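Local coordinates for putative adenylate cyclase (Vibrio parahaemolyticus, PDB 2ACA), which is probably a class IV-type adenylate cyclase or related CYTH enzyme, acting on a nucleoside triphosphate or another triphosphate substrate, at residues 60-65 against 98-103; 121-126 against 157-162; 24-29 against 125-130. One frame throughout, in Å; residues are numbered along the deposited sequence.

Interaction 1 (60-65 against 98-103); sequences KSLVLR and SMLENM. With PO4 (phosphate ion), chain D.
The backbones of strand 61-68 and helix 93-102 come nearest at Leu-64 and Leu-100, whose CA atoms are 9.6 Å apart, so side chains alone span the gap. Leu-62 and Leu-64 leave the outer side of the strand and reach tip to tip against one helix residue, Leu-100, which extends toward both. Its CD1 methyl is 3.8 Å from Leu-64 CD1 and as close to the branching carbon CG of that leucine. Leu-62 CD2 faces both methyls of Leu-100, 4.2 Å from CD1 and from CD2 alike, so CD1 serves both strand leucines. Leu-62 has CG anti to its backbone N (chi1 168°) and Leu-64 has it beside the N (chi1 -78°); with these differing turns, tips that start two residues apart both end at Leu-100. Trp-75 on the neighbouring strand and Ala-96 on the helix add to the apolar surround, and Met-103, just past the end of the helix, packs on Leu-62 of the second subunit.

On the opposite side of the strand, which also carries Val-63, Arg-65 turns its guanidinium edge to a phosphate ion, whose O4 lies in the guanidinium plane and accepts from both NH1, at 2.9 Å, and NH2, at 3.1 Å. Its NE forms salt bridges with Asp-45 and Glu-43. The anion, probably from the crystallisation liquor, occupies a position consistent with the triphosphate-binding tunnel of CYTH proteins.

The chemistry thus differs across strand 61-68: apolar leucine packing joins it to the helix outside, while Asp-45 and Glu-43 probably orient and partly balance the arginine that meets an anion within.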
# COMPACT_ATOMS: atom_id res chain seq x y z
N LYS A 60 0.24 14.10 -13.06
CA LYS A 60 -0.02 13.19 -11.96
C LYS A 60 1.05 13.30 -10.89
O LYS A 60 2.17 13.73 -11.15
CB LYS A 60 -0.08 11.75 -12.47
CG LYS A 60 -1.11 11.53 -13.56
CD LYS A 60 -0.95 10.15 -14.19
CE LYS A 60 -1.96 9.93 -15.32
NZ LYS A 60 -1.78 8.61 -15.96
N SER A 61 0.69 12.93 -9.67
CA SER A 61 1.63 12.94 -8.56
C SER A 61 1.46 11.65 -7.78
O SER A 61 0.34 11.16 -7.59
CB SER A 61 1.39 14.16 -7.66
OG SER A 61 0.04 14.25 -7.24
N LEU A 62 2.59 11.09 -7.37
CA LEU A 62 2.64 9.84 -6.61
C LEU A 62 3.28 10.20 -5.28
O LEU A 62 4.39 10.71 -5.25
CB LEU A 62 3.51 8.83 -7.37
CG LEU A 62 3.95 7.55 -6.66
CD1 LEU A 62 2.75 6.72 -6.24
CD2 LEU A 62 4.84 6.75 -7.61
N VAL A 63 2.58 9.94 -4.19
CA VAL A 63 3.10 10.32 -2.89
C VAL A 63 3.00 9.28 -1.78
O VAL A 63 2.01 8.56 -1.68
CB VAL A 63 2.36 11.61 -2.39
CG1 VAL A 63 2.84 11.99 -0.98
CG2 VAL A 63 2.59 12.76 -3.37
N LEU A 64 4.05 9.18 -0.98
CA LEU A 64 4.04 8.32 0.19
C LEU A 64 3.94 9.37 1.30
O LEU A 64 4.66 10.38 1.27
CB LEU A 64 5.32 7.48 0.29
CG LEU A 64 5.35 6.27 -0.66
CD1 LEU A 64 6.56 5.39 -0.39
CD2 LEU A 64 4.07 5.45 -0.47
N ARG A 65 3.05 9.16 2.26
CA ARG A 65 2.87 10.14 3.33
C ARG A 65 2.74 9.50 4.69
O ARG A 65 2.04 8.51 4.85
CB ARG A 65 1.63 11.00 3.04
CG ARG A 65 1.11 11.84 4.22
CD ARG A 65 -0.18 12.59 3.84
NE ARG A 65 0.02 13.47 2.69
CZ ARG A 65 -0.96 14.12 2.06
NH1 ARG A 65 -2.22 13.98 2.46
NH2 ARG A 65 -0.69 14.90 1.02
N SER A 98 10.77 1.31 -0.60
CA SER A 98 11.67 0.37 -1.24
C SER A 98 11.04 -0.25 -2.50
O SER A 98 11.70 -0.39 -3.54
CB SER A 98 12.07 -0.71 -0.24
OG SER A 98 13.07 -1.57 -0.77
N MSE A 99 9.76 -0.60 -2.42
CA MSE A 99 9.08 -1.20 -3.57
C MSE A 99 8.97 -0.21 -4.73
O MSE A 99 9.16 -0.59 -5.89
CB MSE A 99 7.70 -1.71 -3.18
CG MSE A 99 7.72 -2.99 -2.37
SE MSE A 99 5.93 -3.71 -1.99
CE MSE A 99 5.55 -2.57 -0.48
N LEU A 100 8.65 1.05 -4.44
CA LEU A 100 8.53 2.05 -5.50
C LEU A 100 9.88 2.27 -6.21
O LEU A 100 9.94 2.48 -7.42
CB LEU A 100 8.03 3.39 -4.93
CG LEU A 100 6.55 3.52 -4.57
CD1 LEU A 100 6.23 4.96 -4.13
CD2 LEU A 100 5.71 3.13 -5.77
N GLU A 101 10.97 2.21 -5.47
CA GLU A 101 12.28 2.39 -6.09
C GLU A 101 12.58 1.17 -6.96
O GLU A 101 13.09 1.29 -8.07
CB GLU A 101 13.35 2.58 -5.01
CG GLU A 101 13.03 3.74 -4.10
CD GLU A 101 14.23 4.32 -3.41
OE1 GLU A 101 15.15 4.79 -4.11
OE2 GLU A 101 14.27 4.30 -2.16
N ASN A 102 12.22 0.00 -6.46
CA ASN A 102 12.42 -1.23 -7.20
C ASN A 102 11.56 -1.15 -8.47
O ASN A 102 11.90 -1.72 -9.51
CB ASN A 102 12.02 -2.42 -6.32
CG ASN A 102 12.53 -3.75 -6.85
OD1 ASN A 102 12.43 -4.77 -6.17
ND2 ASN A 102 13.07 -3.75 -8.06
N MSE A 103 10.45 -0.42 -8.39
CA MSE A 103 9.55 -0.25 -9.53
C MSE A 103 10.06 0.82 -10.50
O MSE A 103 9.38 1.18 -11.46
CB MSE A 103 8.14 0.11 -9.05
CG MSE A 103 7.35 -1.11 -8.54
SE MSE A 103 5.94 -0.73 -7.24
CE MSE A 103 4.56 -0.12 -8.46
P PO4 D . -3.74 17.18 0.87
O1 PO4 D . -2.46 17.86 0.53
O2 PO4 D . -4.84 17.73 0.02
O3 PO4 D . -4.06 17.41 2.30
O4 PO4 D . -3.61 15.72 0.62

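Interaction 2 (121-126 against 157-162); sequences GEFHIT and VALAQQ
Phe-123 and Ile-125, at the start of strand 123-130, pack against Leu-159 of helix 152-162, which lies on the outside of the antiparallel sheet of the CYTH fold. The CA atoms of Phe-123 and Leu-159 are 8.7 Å apart, and the space between strand and helix is bridged by these three buried residues.

The contact across the segments is wholly apolar. Leu-159 points at the strand with CG anti to its backbone N (chi1 -177°), and this brings one methyl, CD2, in front of both partners. Phe-123 meets it mainly through its aliphatic CB rather than through the ring, to which the methyl stands obliquely. Nearby parts of the fold extend the cluster: Phe-139 on strand 134-143 touches Leu-159, Ile-141 lies against Phe-123, and Tyr-152 and Arg-155, earlier in the same helix, also pack on Phe-123. The aliphatic part of Glu-122 sits over one face of the phenylalanine ring, although that glutamate is poorly ordered.

Backbone hydrogen bonds hold each element separately. In the sheet His-124 pairs with Ala-140 and Ile-125 with Phe-118, which ties the strand to both of its neighbours; in the helix Gln-161 N bonds to Val-157 O at 2.8 Å.

Aromatic and polar groups mark the other side of the strand. His-124 points away from the helix and its ring meets that of Phe-119, with the planes at about 55°, while Thr-126 touches Arg-115 and Glu-138.

The packing therefore converges on a single methyl: Leu-159 CD2 lies 3.7 Å from Phe-123 CB and, more loosely, 4.4 Å from Ile-125 CG1.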
# COMPACT_ATOMS: atom_id res chain seq x y z
N GLY A 121 -19.20 17.70 9.96
CA GLY A 121 -20.14 17.05 9.07
C GLY A 121 -19.31 16.07 8.26
O GLY A 121 -18.58 15.27 8.83
N GLU A 122 -19.42 16.14 6.94
CA GLU A 122 -18.65 15.26 6.08
C GLU A 122 -17.49 16.05 5.47
O GLU A 122 -16.70 15.51 4.69
CB GLU A 122 -19.54 14.70 4.96
CG GLU A 122 -20.07 15.75 3.99
CD GLU A 122 -20.97 15.15 2.94
OE1 GLU A 122 -20.53 14.21 2.24
OE2 GLU A 122 -22.12 15.62 2.80
N PHE A 123 -17.41 17.32 5.82
CA PHE A 123 -16.36 18.19 5.31
C PHE A 123 -15.14 18.17 6.21
O PHE A 123 -15.26 18.09 7.43
CB PHE A 123 -16.89 19.62 5.18
CG PHE A 123 -18.05 19.74 4.23
CD1 PHE A 123 -17.89 19.46 2.88
CD2 PHE A 123 -19.31 20.11 4.70
CE1 PHE A 123 -18.97 19.54 2.00
CE2 PHE A 123 -20.39 20.19 3.84
CZ PHE A 123 -20.22 19.91 2.48
N HIS A 124 -13.96 18.24 5.59
CA HIS A 124 -12.70 18.22 6.33
C HIS A 124 -12.06 19.60 6.39
O HIS A 124 -12.11 20.35 5.42
CB HIS A 124 -11.71 17.26 5.66
CG HIS A 124 -12.23 15.87 5.49
ND1 HIS A 124 -12.58 15.07 6.55
CD2 HIS A 124 -12.43 15.12 4.38
CE1 HIS A 124 -12.99 13.90 6.11
NE2 HIS A 124 -12.91 13.90 4.79
N ILE A 125 -11.47 19.93 7.53
CA ILE A 125 -10.80 21.20 7.68
C ILE A 125 -9.35 20.91 8.05
O ILE A 125 -9.09 20.28 9.06
CB ILE A 125 -11.40 22.06 8.81
CG1 ILE A 125 -12.86 22.40 8.50
CG2 ILE A 125 -10.57 23.33 8.97
CD1 ILE A 125 -13.49 23.33 9.52
N THR A 126 -8.42 21.35 7.21
CA THR A 126 -7.00 21.13 7.46
C THR A 126 -6.27 22.44 7.77
O THR A 126 -6.39 23.42 7.05
CB THR A 126 -6.32 20.46 6.22
OG1 THR A 126 -6.92 19.18 5.99
CG2 THR A 126 -4.82 20.25 6.46
N VAL A 157 -17.17 26.67 0.02
CA VAL A 157 -16.95 28.11 0.08
C VAL A 157 -17.77 28.65 1.24
O VAL A 157 -17.30 29.48 2.02
CB VAL A 157 -17.40 28.82 -1.23
CG1 VAL A 157 -17.19 30.32 -1.11
CG2 VAL A 157 -16.61 28.28 -2.41
N ALA A 158 -19.00 28.15 1.37
CA ALA A 158 -19.88 28.57 2.45
C ALA A 158 -19.18 28.32 3.78
O ALA A 158 -19.05 29.21 4.61
CB ALA A 158 -21.19 27.78 2.40
N LEU A 159 -18.72 27.08 3.96
CA LEU A 159 -18.02 26.71 5.18
C LEU A 159 -16.82 27.63 5.38
O LEU A 159 -16.58 28.14 6.48
CB LEU A 159 -17.55 25.25 5.10
CG LEU A 159 -16.85 24.66 6.33
CD1 LEU A 159 -17.77 24.74 7.54
CD2 LEU A 159 -16.45 23.22 6.05
N ALA A 160 -16.06 27.85 4.30
CA ALA A 160 -14.89 28.72 4.36
C ALA A 160 -15.28 30.10 4.88
O ALA A 160 -14.56 30.70 5.68
CB ALA A 160 -14.24 28.83 2.98
N GLN A 161 -16.43 30.59 4.41
CA GLN A 161 -16.92 31.91 4.81
C GLN A 161 -17.15 31.99 6.32
O GLN A 161 -17.06 33.07 6.90
CB GLN A 161 -18.22 32.24 4.07
CG GLN A 161 -18.06 32.33 2.56
CD GLN A 161 -19.30 32.90 1.87
OE1 GLN A 161 -20.42 32.46 2.13
NE2 GLN A 161 -19.10 33.87 0.99
N GLN A 162 -17.45 30.85 6.93
CA GLN A 162 -17.68 30.81 8.37
C GLN A 162 -16.42 31.20 9.14
O GLN A 162 -16.50 31.75 10.24
CB GLN A 162 -18.15 29.41 8.79
CG GLN A 162 -19.52 29.02 8.22
CD GLN A 162 -20.05 27.71 8.80
OE1 GLN A 162 -20.17 27.56 10.01
NE2 GLN A 162 -20.38 26.77 7.92

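Interaction 3 (24-29 against 125-130); sequences AFLNMV and ITLDFL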
# COMPACT_ATOMS: atom_id res chain seq x y z
N ALA A 24 -7.17 32.71 16.16
CA ALA A 24 -8.39 33.34 15.71
C ALA A 24 -9.16 32.25 14.99
O ALA A 24 -10.31 31.96 15.32
CB ALA A 24 -8.08 34.48 14.76
N PHE A 25 -8.50 31.66 14.00
CA PHE A 25 -9.07 30.57 13.22
C PHE A 25 -9.46 29.48 14.20
O PHE A 25 -10.56 28.93 14.13
CB PHE A 25 -8.04 30.05 12.21
CG PHE A 25 -8.50 28.82 11.45
CD1 PHE A 25 -8.49 27.57 12.06
CD2 PHE A 25 -8.94 28.92 10.14
CE1 PHE A 25 -8.92 26.43 11.37
CE2 PHE A 25 -9.37 27.79 9.44
CZ PHE A 25 -9.36 26.54 10.06
N LEU A 26 -8.56 29.18 15.13
CA LEU A 26 -8.78 28.15 16.13
C LEU A 26 -10.02 28.49 16.97
O LEU A 26 -10.90 27.65 17.16
CB LEU A 26 -7.55 28.01 17.03
CG LEU A 26 -7.15 26.61 17.54
CD1 LEU A 26 -8.24 26.05 18.44
CD2 LEU A 26 -6.89 25.69 16.35
N ASN A 27 -10.08 29.73 17.47
CA ASN A 27 -11.21 30.19 18.27
C ASN A 27 -12.50 29.94 17.50
O ASN A 27 -13.51 29.53 18.07
CB ASN A 27 -11.11 31.69 18.57
CG ASN A 27 -9.90 32.05 19.42
OD1 ASN A 27 -9.62 31.39 20.43
ND2 ASN A 27 -9.20 33.11 19.04
N MSE A 28 -12.45 30.18 16.19
CA MSE A 28 -13.60 29.99 15.33
C MSE A 28 -14.10 28.55 15.35
O MSE A 28 -15.27 28.30 15.66
CB MSE A 28 -13.27 30.41 13.90
CG MSE A 28 -12.74 31.84 13.78
SE MSE A 28 -13.87 33.18 14.61
CE MSE A 28 -12.79 33.58 16.15
N VAL A 29 -13.23 27.59 15.02
CA VAL A 29 -13.63 26.18 15.03
C VAL A 29 -13.88 25.76 16.47
O VAL A 29 -14.65 24.84 16.74
CB VAL A 29 -12.54 25.25 14.40
CG1 VAL A 29 -11.27 25.28 15.24
CG2 VAL A 29 -13.07 23.83 14.29
N ILE A 125 -11.47 19.93 7.53
CA ILE A 125 -10.80 21.20 7.68
C ILE A 125 -9.35 20.91 8.05
O ILE A 125 -9.09 20.28 9.06
CB ILE A 125 -11.40 22.06 8.81
CG1 ILE A 125 -12.86 22.40 8.50
CG2 ILE A 125 -10.57 23.33 8.97
CD1 ILE A 125 -13.49 23.33 9.52
N THR A 126 -8.42 21.35 7.21
CA THR A 126 -7.00 21.13 7.46
C THR A 126 -6.27 22.44 7.77
O THR A 126 -6.39 23.42 7.05
CB THR A 126 -6.32 20.46 6.22
OG1 THR A 126 -6.92 19.18 5.99
CG2 THR A 126 -4.82 20.25 6.46
N LEU A 127 -5.50 22.43 8.86
CA LEU A 127 -4.74 23.61 9.24
C LEU A 127 -3.25 23.22 9.22
O LEU A 127 -2.82 22.35 9.96
CB LEU A 127 -5.17 24.09 10.64
CG LEU A 127 -4.46 25.33 11.17
CD1 LEU A 127 -4.75 26.50 10.24
CD2 LEU A 127 -4.93 25.67 12.59
N ASP A 128 -2.48 23.88 8.36
CA ASP A 128 -1.06 23.59 8.21
C ASP A 128 -0.16 24.76 8.57
O ASP A 128 -0.57 25.92 8.50
CB ASP A 128 -0.76 23.20 6.76
CG ASP A 128 -1.45 21.92 6.36
OD1 ASP A 128 -1.56 21.67 5.14
OD2 ASP A 128 -1.86 21.15 7.25
N PHE A 129 1.07 24.45 8.94
CA PHE A 129 2.04 25.47 9.27
C PHE A 129 3.39 25.17 8.65
O PHE A 129 4.11 24.26 9.09
CB PHE A 129 2.24 25.62 10.77
CG PHE A 129 3.42 26.48 11.14
CD1 PHE A 129 3.44 27.84 10.81
CD2 PHE A 129 4.53 25.93 11.77
CE1 PHE A 129 4.54 28.63 11.11
CE2 PHE A 129 5.64 26.71 12.07
CZ PHE A 129 5.64 28.06 11.74
N LEU A 130 3.75 25.92 7.62
CA LEU A 130 5.04 25.72 7.00
C LEU A 130 5.98 26.72 7.62
O LEU A 130 5.82 27.94 7.46
CB LEU A 130 4.96 25.92 5.50
CG LEU A 130 5.13 24.69 4.63
CD1 LEU A 130 3.97 23.72 4.84
CD2 LEU A 130 5.20 25.16 3.19
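Phe-25 makes an apolar helix-on-sheet contact with Ile-125 and Leu-127, where helix 22-30 lies against the outer side of strand 123-130 in the CYTH antiparallel sheet. The short helix and strand segments run nearly antiparallel, at 159°, with their axes 11.4 Å apart.

The phenylalanine ring carries most of the packing, and the two strand side chains use different parts of it. Leu-127 lies over one face: its CD1 is 4.2 Å above the plane of the Phe-25 ring, displaced toward the rim, while its CD2 is near ring atom CD1. Ile-125 instead approaches in the ring plane, at the edge. With CG anti to the backbone N (chi1 174°), Phe-25 extends between helix and strand and slides past both partners instead of meeting them end on. Phe-163 stacks on the same ring, and Ala-137 and Phe-139 of strand 134-143 also touch it.

Leu-26 starts from the flank of the helix, but its far end turns inward, so that its CD2 comes within 4.2 Å of Leu-127 CD2. The tightest approach is at the ring edge, where Phe-25 CZ lies 3.6 Å from the Ile-125 CG2 methyl.

In the fold
All three are buried contacts, though Leu-26 in interaction 3 lies partly at the surface, and each sets a helix against the outside of the same antiparallel sheet. Interactions 2 and 3 share strand 123-130, with centres 11 Å apart, and divide Ile-125 between them: its CG1 branch serves helix 152-162 and its CG2 methyl helix 22-30. Interaction 1 lies across the chain's centre at strand 61-68, its centre 31 Å from interaction 2's and 30 Å from interaction 3's. Aliphatic groups do the touching in interactions 1 and 2, whereas a ring edge and face organise interaction 3. Interaction 1 also borders the second subunit, where Lys-60 and Asn-102 bond reciprocally; no other chain touches the rest.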